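Local coordinates for putative uncharacterized protein (Ustilago maydis, PDB 4GNX) that forms part of a replication protein A complex and binds single-stranded DNA, probably shielding it during DNA replication and repair, at residues A20-K25 against H72-S77; E37-S42 against D59-F64; I52-F57 against Y95-E100. All coordinates share one frame; numbering follows the deposited sequence.

Contact 1: residues A20-K25 against H72-S77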
loop_
_atom_site.group_PDB
_atom_site.type_symbol
_atom_site.label_atom_id
_atom_site.label_comp_id
_atom_site.label_asym_id
_atom_site.label_seq_id
_atom_site.Cartn_x
_atom_site.Cartn_y
_atom_site.Cartn_z
ATOM N N ALA C 20 -6.964 -2.880 -34.624
ATOM C CA ALA C 20 -6.470 -2.131 -33.460
ATOM C C ALA C 20 -5.095 -1.493 -33.680
ATOM O O ALA C 20 -4.284 -2.022 -34.461
ATOM C CB ALA C 20 -6.427 -3.047 -32.255
ATOM N N ARG C 21 -4.813 -0.371 -33.004
ATOM C CA ARG C 21 -3.443 0.149 -33.059
ATOM C C ARG C 21 -2.645 -0.180 -31.821
ATOM O O ARG C 21 -3.170 -0.157 -30.716
ATOM C CB ARG C 21 -3.340 1.635 -33.447
ATOM C CG ARG C 21 -3.503 2.643 -32.330
ATOM C CD ARG C 21 -2.764 3.955 -32.599
ATOM N NE ARG C 21 -2.688 4.380 -34.003
ATOM C CZ ARG C 21 -3.712 4.829 -34.726
ATOM N NH1 ARG C 21 -4.934 4.888 -34.205
ATOM N NH2 ARG C 21 -3.516 5.204 -35.986
ATOM N N VAL C 22 -1.376 -0.511 -32.030
ATOM C CA VAL C 22 -0.461 -0.816 -30.943
ATOM C C VAL C 22 -0.095 0.478 -30.250
ATOM O O VAL C 22 0.506 1.350 -30.849
ATOM C CB VAL C 22 0.840 -1.465 -31.436
ATOM C CG1 VAL C 22 1.734 -1.756 -30.246
ATOM C CG2 VAL C 22 0.558 -2.741 -32.222
ATOM N N THR C 23 -0.475 0.601 -28.983
ATOM C CA THR C 23 -0.142 1.785 -28.219
ATOM C C THR C 23 1.175 1.629 -27.483
ATOM O O THR C 23 1.865 2.619 -27.270
ATOM C CB THR C 23 -1.209 2.101 -27.198
ATOM O OG1 THR C 23 -1.321 0.988 -26.315
ATOM C CG2 THR C 23 -2.524 2.353 -27.893
ATOM N N SER C 24 1.521 0.406 -27.072
ATOM C CA SER C 24 2.830 0.154 -26.461
ATOM C C SER C 24 3.250 -1.287 -26.597
ATOM O O SER C 24 2.421 -2.184 -26.743
ATOM C CB SER C 24 2.823 0.499 -24.983
ATOM O OG SER C 24 2.122 -0.504 -24.277
ATOM N N LYS C 25 4.548 -1.505 -26.495
ATOM C CA LYS C 25 5.142 -2.798 -26.751
ATOM C C LYS C 25 6.245 -3.035 -25.737
ATOM O O LYS C 25 7.045 -2.153 -25.454
ATOM C CB LYS C 25 5.708 -2.820 -28.179
ATOM C CG LYS C 25 6.424 -4.106 -28.594
ATOM C CD LYS C 25 6.485 -4.287 -30.118
ATOM C CE LYS C 25 7.830 -3.883 -30.711
ATOM N NZ LYS C 25 8.177 -4.616 -31.963
ATOM N N HIS C 72 1.198 1.957 -35.124
ATOM C CA HIS C 72 0.709 1.350 -36.362
ATOM C C HIS C 72 -0.521 0.522 -36.081
ATOM O O HIS C 72 -0.735 0.105 -34.944
ATOM C CB HIS C 72 1.797 0.501 -37.008
ATOM C CG HIS C 72 2.959 1.301 -37.549
ATOM N ND1 HIS C 72 3.135 1.517 -38.863
ATOM C CD2 HIS C 72 4.016 1.934 -36.902
ATOM C CE1 HIS C 72 4.247 2.251 -39.053
ATOM N NE2 HIS C 72 4.786 2.505 -37.851
ATOM N N VAL C 73 -1.323 0.276 -37.118
ATOM C CA VAL C 73 -2.666 -0.323 -36.999
ATOM C C VAL C 73 -2.733 -1.682 -37.685
ATOM O O VAL C 73 -2.293 -1.824 -38.824
ATOM C CB VAL C 73 -3.736 0.591 -37.633
ATOM C CG1 VAL C 73 -5.075 -0.125 -37.756
ATOM C CG2 VAL C 73 -3.881 1.880 -36.838
ATOM N N TYR C 74 -3.308 -2.672 -37.008
ATOM C CA TYR C 74 -3.265 -4.035 -37.521
ATOM C C TYR C 74 -4.590 -4.789 -37.480
ATOM O O TYR C 74 -5.464 -4.515 -36.651
ATOM C CB TYR C 74 -2.223 -4.843 -36.754
ATOM C CG TYR C 74 -0.823 -4.275 -36.781
ATOM C CD1 TYR C 74 -0.444 -3.257 -35.904
ATOM C CD2 TYR C 74 0.134 -4.775 -37.664
ATOM C CE1 TYR C 74 0.844 -2.745 -35.917
ATOM C CE2 TYR C 74 1.426 -4.271 -37.678
ATOM C CZ TYR C 74 1.774 -3.256 -36.803
ATOM O OH TYR C 74 3.049 -2.746 -36.810
ATOM N N LEU C 75 -4.712 -5.737 -38.404
ATOM C CA LEU C 75 -5.757 -6.745 -38.405
ATOM C C LEU C 75 -5.168 -7.943 -37.705
ATOM O O LEU C 75 -4.216 -8.557 -38.207
ATOM C CB LEU C 75 -6.104 -7.166 -39.833
ATOM C CG LEU C 75 -7.144 -6.377 -40.622
ATOM C CD1 LEU C 75 -6.756 -6.334 -42.094
ATOM C CD2 LEU C 75 -8.523 -6.986 -40.435
ATOM N N ILE C 76 -5.733 -8.269 -36.547
ATOM C CA ILE C 76 -5.298 -9.418 -35.772
ATOM C C ILE C 76 -6.448 -10.415 -35.687
ATOM O O ILE C 76 -7.619 -10.034 -35.549
ATOM C CB ILE C 76 -4.829 -8.995 -34.374
ATOM C CG1 ILE C 76 -3.722 -7.947 -34.483
ATOM C CG2 ILE C 76 -4.348 -10.201 -33.575
ATOM C CD1 ILE C 76 -3.624 -7.056 -33.263
ATOM N N SER C 77 -6.101 -11.695 -35.768
ATOM C CA SER C 77 -7.090 -12.740 -35.974
ATOM C C SER C 77 -6.606 -14.102 -35.503
ATOM O O SER C 77 -5.439 -14.451 -35.673
ATOM C CB SER C 77 -7.424 -12.831 -37.466
ATOM O OG SER C 77 -8.683 -13.433 -37.668
#
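With its CG2 anti to the carbonyl carbon, beside the backbone N, Val22 turns this methyl toward the ring of Tyr74, whose own CG takes the same place on its residue (chi1 -57°). Val22 CG2 ends 3.7 Å from Tyr74 CE1, an oblique approach in which the methyl touches the CD1-CE1 flank of the ring. On the opposite face of the sheet, Arg21 and Val73 form the second side-chain pair. Val73 CG2 lies 3.4 Å from Arg21 CB, and because the arginine chain is bent at chi3 (33°), the same methyl also covers one face of the guanidinium group, over its outer part. The two side chains therefore meet twice, at the root and at the head of the arginine.

Three backbone bonds carry the pairing. Ala20 and Tyr74 are an antiparallel hydrogen-bonded pair: Ala20 N reaches Tyr74 O at 3.0 Å, and Tyr74 N returns to Ala20 O at 2.8 Å. Arg21 and Val73 follow as a non-hydrogen-bonded pair, after which Val22 N bonds His72 O at 3.0 Å. The short segments lie at 121° between their N-to-C directions, partly because 20-25 bends at Thr23, and the pairing ends after Val22.

The polar ends are held from outside: Arg21 NE by Asn71 O, Tyr74 OH by Gln69 N and His72 ND1 by Glu107 OE1. This is pairing of the first and fourth strands of an OB fold. Strand 39-46 borders strand 17-30 on its other edge, with Val22 against Val43, while strand 104-107 continues the sheet past strand 73-77, where Ile105 packs on Tyr74 and Ile76.

Contact 2: residues E37-S42 against D59-F64. With nucleotides of chain G.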
loop_
_atom_site.group_PDB
_atom_site.type_symbol
_atom_site.label_atom_id
_atom_site.label_comp_id
_atom_site.label_asym_id
_atom_site.label_seq_id
_atom_site.Cartn_x
_atom_site.Cartn_y
_atom_site.Cartn_z
ATOM N N GLU C 37 11.747 -21.835 -18.627
ATOM C CA GLU C 37 12.878 -21.016 -19.068
ATOM C C GLU C 37 12.620 -20.675 -20.535
ATOM O O GLU C 37 12.722 -21.546 -21.397
ATOM C CB GLU C 37 14.204 -21.775 -18.896
ATOM C CG GLU C 37 15.427 -21.130 -19.530
ATOM C CD GLU C 37 15.792 -21.743 -20.872
ATOM O OE1 GLU C 37 15.920 -20.978 -21.853
ATOM O OE2 GLU C 37 15.951 -22.985 -20.947
ATOM N N GLY C 38 12.264 -19.425 -20.824
ATOM C CA GLY C 38 11.889 -19.062 -22.190
ATOM C C GLY C 38 11.816 -17.581 -22.466
ATOM O O GLY C 38 12.496 -16.785 -21.815
ATOM N N LYS C 39 10.979 -17.213 -23.434
ATOM C CA LYS C 39 10.832 -15.808 -23.815
ATOM C C LYS C 39 9.409 -15.367 -24.159
ATOM O O LYS C 39 8.554 -16.173 -24.529
ATOM C CB LYS C 39 11.792 -15.438 -24.951
ATOM C CG LYS C 39 11.552 -16.153 -26.271
ATOM C CD LYS C 39 12.458 -15.571 -27.344
ATOM C CE LYS C 39 12.558 -16.474 -28.561
ATOM N NZ LYS C 39 13.142 -15.726 -29.710
ATOM N N LEU C 40 9.176 -14.067 -24.039
ATOM C CA LEU C 40 7.875 -13.497 -24.320
ATOM C C LEU C 40 7.930 -11.995 -24.532
ATOM O O LEU C 40 8.933 -11.340 -24.249
ATOM C CB LEU C 40 6.914 -13.793 -23.179
ATOM C CG LEU C 40 7.136 -13.054 -21.862
ATOM C CD1 LEU C 40 6.424 -11.713 -21.841
ATOM C CD2 LEU C 40 6.632 -13.923 -20.722
ATOM N N PHE C 41 6.835 -11.454 -25.030
ATOM C CA PHE C 41 6.712 -10.024 -25.135
ATOM C C PHE C 41 5.233 -9.731 -25.131
ATOM O O PHE C 41 4.402 -10.640 -25.233
ATOM C CB PHE C 41 7.348 -9.504 -26.426
ATOM C CG PHE C 41 6.430 -9.555 -27.604
ATOM C CD1 PHE C 41 5.885 -8.386 -28.127
ATOM C CD2 PHE C 41 6.071 -10.773 -28.179
ATOM C CE1 PHE C 41 5.012 -8.432 -29.213
ATOM C CE2 PHE C 41 5.210 -10.817 -29.271
ATOM C CZ PHE C 41 4.679 -9.649 -29.787
ATOM N N SER C 42 4.899 -8.463 -25.024
ATOM C CA SER C 42 3.518 -8.097 -25.050
ATOM C C SER C 42 3.317 -6.742 -25.650
ATOM O O SER C 42 4.212 -5.911 -25.716
ATOM C CB SER C 42 2.932 -8.115 -23.647
ATOM O OG SER C 42 3.490 -7.072 -22.879
ATOM N N ASP C 59 7.996 -19.073 -29.624
ATOM C CA ASP C 59 7.985 -18.957 -31.086
ATOM C C ASP C 59 7.152 -17.780 -31.643
ATOM O O ASP C 59 7.476 -17.205 -32.693
ATOM C CB ASP C 59 7.622 -20.301 -31.727
ATOM C CG ASP C 59 8.730 -21.341 -31.553
ATOM O OD1 ASP C 59 8.773 -22.329 -32.322
ATOM O OD2 ASP C 59 9.574 -21.162 -30.645
ATOM N N ALA C 60 6.109 -17.401 -30.919
ATOM C CA ALA C 60 5.309 -16.238 -31.290
ATOM C C ALA C 60 6.120 -14.925 -31.314
ATOM O O ALA C 60 5.770 -13.993 -32.051
ATOM C CB ALA C 60 4.108 -16.112 -30.369
ATOM N N VAL C 61 7.189 -14.859 -30.514
ATOM C CA VAL C 61 8.050 -13.679 -30.486
ATOM C C VAL C 61 8.761 -13.538 -31.821
ATOM O O VAL C 61 8.783 -12.454 -32.414
ATOM C CB VAL C 61 9.128 -13.746 -29.387
ATOM C CG1 VAL C 61 9.975 -12.481 -29.397
ATOM C CG2 VAL C 61 8.495 -13.940 -28.025
ATOM N N ASP C 62 9.337 -14.640 -32.287
ATOM C CA ASP C 62 10.055 -14.653 -33.546
ATOM C C ASP C 62 9.136 -14.236 -34.673
ATOM O O ASP C 62 9.521 -13.469 -35.557
ATOM C CB ASP C 62 10.592 -16.054 -33.809
ATOM C CG ASP C 62 11.485 -16.561 -32.684
ATOM O OD1 ASP C 62 12.567 -15.972 -32.449
ATOM O OD2 ASP C 62 11.111 -17.573 -32.052
ATOM N N ARG C 63 7.909 -14.729 -34.611
ATOM C CA ARG C 63 6.941 -14.487 -35.650
ATOM C C ARG C 63 6.391 -13.062 -35.652
ATOM O O ARG C 63 6.229 -12.465 -36.714
ATOM C CB ARG C 63 5.811 -15.512 -35.555
ATOM C CG ARG C 63 6.266 -16.920 -35.884
ATOM C CD ARG C 63 5.142 -17.939 -35.867
ATOM N NE ARG C 63 4.063 -17.626 -36.803
ATOM C CZ ARG C 63 2.771 -17.558 -36.471
ATOM N NH1 ARG C 63 2.381 -17.796 -35.220
ATOM N NH2 ARG C 63 1.857 -17.267 -37.396
ATOM N N PHE C 64 6.118 -12.503 -34.476
ATOM C CA PHE C 64 5.375 -11.244 -34.429
ATOM C C PHE C 64 6.073 -10.025 -33.842
ATOM O O PHE C 64 5.659 -8.894 -34.121
ATOM C CB PHE C 64 4.030 -11.460 -33.753
ATOM C CG PHE C 64 3.239 -12.577 -34.360
ATOM C CD1 PHE C 64 2.903 -12.558 -35.712
ATOM C CD2 PHE C 64 2.841 -13.657 -33.596
ATOM C CE1 PHE C 64 2.176 -13.594 -36.281
ATOM C CE2 PHE C 64 2.107 -14.687 -34.159
ATOM C CZ PHE C 64 1.776 -14.657 -35.501
ATOM P P DT G 3 5.940 -18.060 -15.346
ATOM O OP1 DT G 3 7.012 -18.765 -14.596
ATOM O OP2 DT G 3 4.653 -17.750 -14.679
ATOM O "O5'" DT G 3 6.560 -16.699 -15.891
ATOM C "C5'" DT G 3 7.970 -16.618 -16.159
ATOM C "C4'" DT G 3 8.402 -15.174 -16.209
ATOM O "O4'" DT G 3 7.508 -14.450 -17.082
ATOM C "C3'" DT G 3 8.367 -14.447 -14.864
ATOM O "O3'" DT G 3 9.566 -13.674 -14.736
ATOM C "C2'" DT G 3 7.136 -13.563 -14.966
ATOM C "C1'" DT G 3 7.112 -13.251 -16.446
ATOM N N1 DT G 3 5.799 -12.860 -16.991
ATOM C C2 DT G 3 5.600 -11.531 -17.296
ATOM O O2 DT G 3 6.448 -10.671 -17.113
ATOM N N3 DT G 3 4.360 -11.242 -17.810
ATOM C C4 DT G 3 3.328 -12.130 -18.055
ATOM O O4 DT G 3 2.272 -11.723 -18.531
ATOM C C5 DT G 3 3.610 -13.513 -17.720
ATOM C C7 DT G 3 2.555 -14.549 -17.949
ATOM C C6 DT G 3 4.816 -13.803 -17.214
#
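Strand 39-42 passes helix 59-64 at 51° between their N-to-C directions, with the axes 7.6 Å apart at the closest and Leu40 level with Val61. Lys39 and Phe41 both turn to the helix, and Val61 CG2 fits between them, 3.8 Å from Leu40 CA and 4.0 Å from Phe41 CD2. The valine and phenylalanine side chains run antiparallel alongside one another; further out, Phe41 CZ comes to 4.4 Å from Phe64 CB. On the solvent side the Lys39 chain, extended beyond CG, brushes Val61 on its way to Asp62. Lys39 NZ makes a salt bridge with Asp62 OD1 at 2.8 Å, approaching from above the carboxylate plane.

Leu40 points the other way, out of the helix contact, and its CD2 lies 3.8 Å from the sugar O4' of DT3 of chain G. One strand thus packs on the helix with one side and meets the DNA with the other. Tyr65 adds an edge-to-face ring contact to Phe41, and Ile28 of strand 17-30 packs on Val61. A short helix following the third strand and packing against the barrel is a hallmark of the OB fold.

Contact 3: residues I52-F57 against Y95-E100. With nucleotides of chain G.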
loop_
_atom_site.group_PDB
_atom_site.type_symbol
_atom_site.label_atom_id
_atom_site.label_comp_id
_atom_site.label_asym_id
_atom_site.label_seq_id
_atom_site.Cartn_x
_atom_site.Cartn_y
_atom_site.Cartn_z
ATOM N N ILE C 52 -6.919 -3.696 -24.970
ATOM C CA ILE C 52 -6.619 -5.051 -24.541
ATOM C C ILE C 52 -5.132 -5.332 -24.672
ATOM O O ILE C 52 -4.467 -4.794 -25.567
ATOM C CB ILE C 52 -7.456 -6.119 -25.299
ATOM C CG1 ILE C 52 -7.254 -7.505 -24.676
ATOM C CG2 ILE C 52 -7.107 -6.148 -26.781
ATOM C CD1 ILE C 52 -8.474 -8.397 -24.677
ATOM N N LYS C 53 -4.641 -6.176 -23.763
ATOM C CA LYS C 53 -3.286 -6.689 -23.814
ATOM C C LYS C 53 -3.188 -7.979 -24.622
ATOM O O LYS C 53 -4.006 -8.900 -24.471
ATOM C CB LYS C 53 -2.794 -6.968 -22.410
ATOM C CG LYS C 53 -1.323 -7.290 -22.353
ATOM C CD LYS C 53 -0.871 -7.591 -20.937
ATOM C CE LYS C 53 0.581 -8.036 -20.948
ATOM N NZ LYS C 53 1.196 -7.993 -19.601
ATOM N N ALA C 54 -2.160 -8.055 -25.459
ATOM C CA ALA C 54 -1.832 -9.291 -26.130
ATOM C C ALA C 54 -0.375 -9.691 -25.862
ATOM O O ALA C 54 0.511 -8.834 -25.786
ATOM C CB ALA C 54 -2.085 -9.133 -27.600
ATOM N N THR C 55 -0.134 -10.990 -25.726
ATOM C CA THR C 55 1.195 -11.494 -25.399
ATOM C C THR C 55 1.586 -12.643 -26.320
ATOM O O THR C 55 0.762 -13.501 -26.677
ATOM C CB THR C 55 1.241 -12.035 -23.956
ATOM O OG1 THR C 55 0.895 -10.996 -23.035
ATOM C CG2 THR C 55 2.620 -12.571 -23.616
ATOM N N GLY C 56 2.860 -12.675 -26.683
ATOM C CA GLY C 56 3.379 -13.791 -27.431
ATOM C C GLY C 56 4.451 -14.483 -26.633
ATOM O O GLY C 56 5.277 -13.810 -26.014
ATOM N N PHE C 57 4.432 -15.818 -26.652
ATOM C CA PHE C 57 5.432 -16.632 -25.984
ATOM C C PHE C 57 6.318 -17.388 -26.976
ATOM O O PHE C 57 5.877 -17.753 -28.069
ATOM C CB PHE C 57 4.756 -17.629 -25.061
ATOM C CG PHE C 57 4.132 -17.020 -23.842
ATOM C CD1 PHE C 57 4.877 -16.838 -22.677
ATOM C CD2 PHE C 57 2.788 -16.661 -23.837
ATOM C CE1 PHE C 57 4.302 -16.295 -21.536
ATOM C CE2 PHE C 57 2.209 -16.113 -22.699
ATOM C CZ PHE C 57 2.969 -15.935 -21.546
ATOM N N TYR C 95 -10.303 -9.663 -19.735
ATOM C CA TYR C 95 -9.578 -10.588 -20.606
ATOM C C TYR C 95 -8.251 -10.035 -21.156
ATOM O O TYR C 95 -7.979 -8.832 -21.068
ATOM C CB TYR C 95 -10.481 -11.053 -21.753
ATOM C CG TYR C 95 -11.778 -11.699 -21.294
ATOM C CD1 TYR C 95 -11.763 -12.766 -20.405
ATOM C CD2 TYR C 95 -13.016 -11.248 -21.765
ATOM C CE1 TYR C 95 -12.929 -13.354 -19.979
ATOM C CE2 TYR C 95 -14.196 -11.834 -21.352
ATOM C CZ TYR C 95 -14.147 -12.887 -20.458
ATOM O OH TYR C 95 -15.317 -13.480 -20.038
ATOM N N GLU C 96 -7.415 -10.943 -21.667
ATOM C CA GLU C 96 -6.308 -10.596 -22.565
ATOM C C GLU C 96 -6.130 -11.619 -23.697
ATOM O O GLU C 96 -6.793 -12.667 -23.707
ATOM C CB GLU C 96 -4.991 -10.288 -21.823
ATOM C CG GLU C 96 -4.543 -11.273 -20.760
ATOM C CD GLU C 96 -3.587 -10.653 -19.726
ATOM O OE1 GLU C 96 -2.734 -11.406 -19.197
ATOM O OE2 GLU C 96 -3.688 -9.431 -19.407
ATOM N N ILE C 97 -5.268 -11.295 -24.663
ATOM C CA ILE C 97 -5.046 -12.152 -25.820
ATOM C C ILE C 97 -3.682 -12.819 -25.795
ATOM O O ILE C 97 -2.681 -12.182 -25.477
ATOM C CB ILE C 97 -5.131 -11.344 -27.103
ATOM C CG1 ILE C 97 -6.563 -10.864 -27.339
ATOM C CG2 ILE C 97 -4.593 -12.151 -28.279
ATOM C CD1 ILE C 97 -6.648 -9.740 -28.353
ATOM N N THR C 98 -3.637 -14.100 -26.137
ATOM C CA THR C 98 -2.357 -14.784 -26.315
ATOM C C THR C 98 -2.222 -15.246 -27.761
ATOM O O THR C 98 -3.103 -15.911 -28.300
ATOM C CB THR C 98 -2.177 -16.001 -25.382
ATOM O OG1 THR C 98 -2.780 -15.741 -24.115
ATOM C CG2 THR C 98 -0.712 -16.292 -25.157
ATOM N N PHE C 99 -1.112 -14.876 -28.386
ATOM C CA PHE C 99 -0.840 -15.286 -29.739
ATOM C C PHE C 99 -0.455 -16.756 -29.774
ATOM O O PHE C 99 0.494 -17.190 -29.112
ATOM C CB PHE C 99 0.281 -14.449 -30.341
ATOM C CG PHE C 99 -0.008 -12.983 -30.386
ATOM C CD1 PHE C 99 -1.296 -12.511 -30.646
ATOM C CD2 PHE C 99 1.026 -12.063 -30.216
ATOM C CE1 PHE C 99 -1.557 -11.146 -30.705
ATOM C CE2 PHE C 99 0.773 -10.699 -30.272
ATOM C CZ PHE C 99 -0.520 -10.240 -30.523
ATOM N N GLU C 100 -1.226 -17.509 -30.547
ATOM C CA GLU C 100 -0.908 -18.891 -30.875
ATOM C C GLU C 100 -0.271 -18.946 -32.275
ATOM O O GLU C 100 -0.175 -17.924 -32.964
ATOM C CB GLU C 100 -2.169 -19.770 -30.776
ATOM C CG GLU C 100 -3.404 -19.180 -31.456
ATOM C CD GLU C 100 -4.682 -19.980 -31.219
ATOM O OE1 GLU C 100 -4.601 -21.190 -30.888
ATOM O OE2 GLU C 100 -5.781 -19.394 -31.376
ATOM P P DT G 2 0.126 -21.248 -16.313
ATOM O OP1 DT G 2 0.026 -21.892 -14.978
ATOM O OP2 DT G 2 -0.501 -19.917 -16.529
ATOM O "O5'" DT G 2 1.680 -21.169 -16.663
ATOM C "C5'" DT G 2 2.250 -19.995 -17.276
ATOM C "C4'" DT G 2 3.754 -20.127 -17.352
ATOM O "O4'" DT G 2 4.130 -20.851 -18.546
ATOM C "C3'" DT G 2 4.501 -18.798 -17.410
ATOM O "O3'" DT G 2 5.725 -18.906 -16.685
ATOM C "C2'" DT G 2 4.740 -18.587 -18.893
ATOM C "C1'" DT G 2 4.810 -19.998 -19.462
ATOM N N1 DT G 2 4.165 -20.143 -20.783
ATOM C C2 DT G 2 4.900 -20.674 -21.820
ATOM O O2 DT G 2 6.060 -21.036 -21.698
ATOM N N3 DT G 2 4.223 -20.766 -23.013
ATOM C C4 DT G 2 2.918 -20.386 -23.266
ATOM O O4 DT G 2 2.445 -20.533 -24.390
ATOM C C5 DT G 2 2.207 -19.832 -22.131
ATOM C C7 DT G 2 0.787 -19.395 -22.306
ATOM C C6 DT G 2 2.861 -19.737 -20.966
#
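Ile52 and Ala54 meet Ile97 and Phe99 where the third strand of the OB fold runs parallel to strand 95-99, the pairing that closes an OB barrel. The axes diverge by 27°, and three backbone bonds stitch the edges: Ile97 N to Lys53 O at 2.7 Å, Thr55 N to Ile97 O at 2.8 Å and Phe99 N to Thr55 O at 2.9 Å.

The small side chain of Ala54 makes the hollow on one face of the sheet. Phe99 fills it, bringing its ring end CZ to 3.5 Å from Ala54 CB, while Ile97 borders the same methyl with its CB and CG2. The flank of the Phe99 ring runs on past the backbone of Thr55, whose side chain is on the other face, and of Gly56, which has none. At the other end, Ile52 CD1 settles over the backbone at Tyr95 O and Glu96 CA, and its CG2 branch abuts Ile97 CD1 at 3.9 Å; the two isoleucines cross at about a right angle.

Lys53 and Glu96 extend together in one direction. It is the lysine's aliphatic part that touches, Lys53 CD against Glu96 OE2 at 3.7 Å; the charged ends part company, Lys53 NZ going to Phe88 O and Glu96 OE1 to Lys85 N. Lys53 also packs on a thymine base of the bound DNA.

Thr98 is the bump beside Phe57. Thr98 CG2, anti to the backbone N, comes to the edge of the Phe57 ring in the ring plane, 3.8 Å from Phe57 CD2, and so borders the ring that faces the DNA. One face of the Phe57 ring carries the thymine of DT2 of chain G, with the base atom C5 above the ring centre, 3.6 Å from the plane.

Overall arrangement
From the N terminus, residues 20-25 wait for 72-77 before contact 1 closes its long loop through the first OB domain. Contact 2 lies wholly within that loop, closing a shorter one as the chain passes through strand 51-57 and returns to strand 39-46 as a helix. Contact 3 starts between the two segments of contact 2 but finishes beyond contact 1, at 95-100, and so crosses both. Strands 17-30, 39-46 and 51-57 lie next to one another in the sheet: Lys25 packs on Ser42, and Phe41 O probably accepts a hydrogen bond from Gly56 N. Ile76 against Phe99 joins contacts 1 and 3, whose centres are about 12 Å apart.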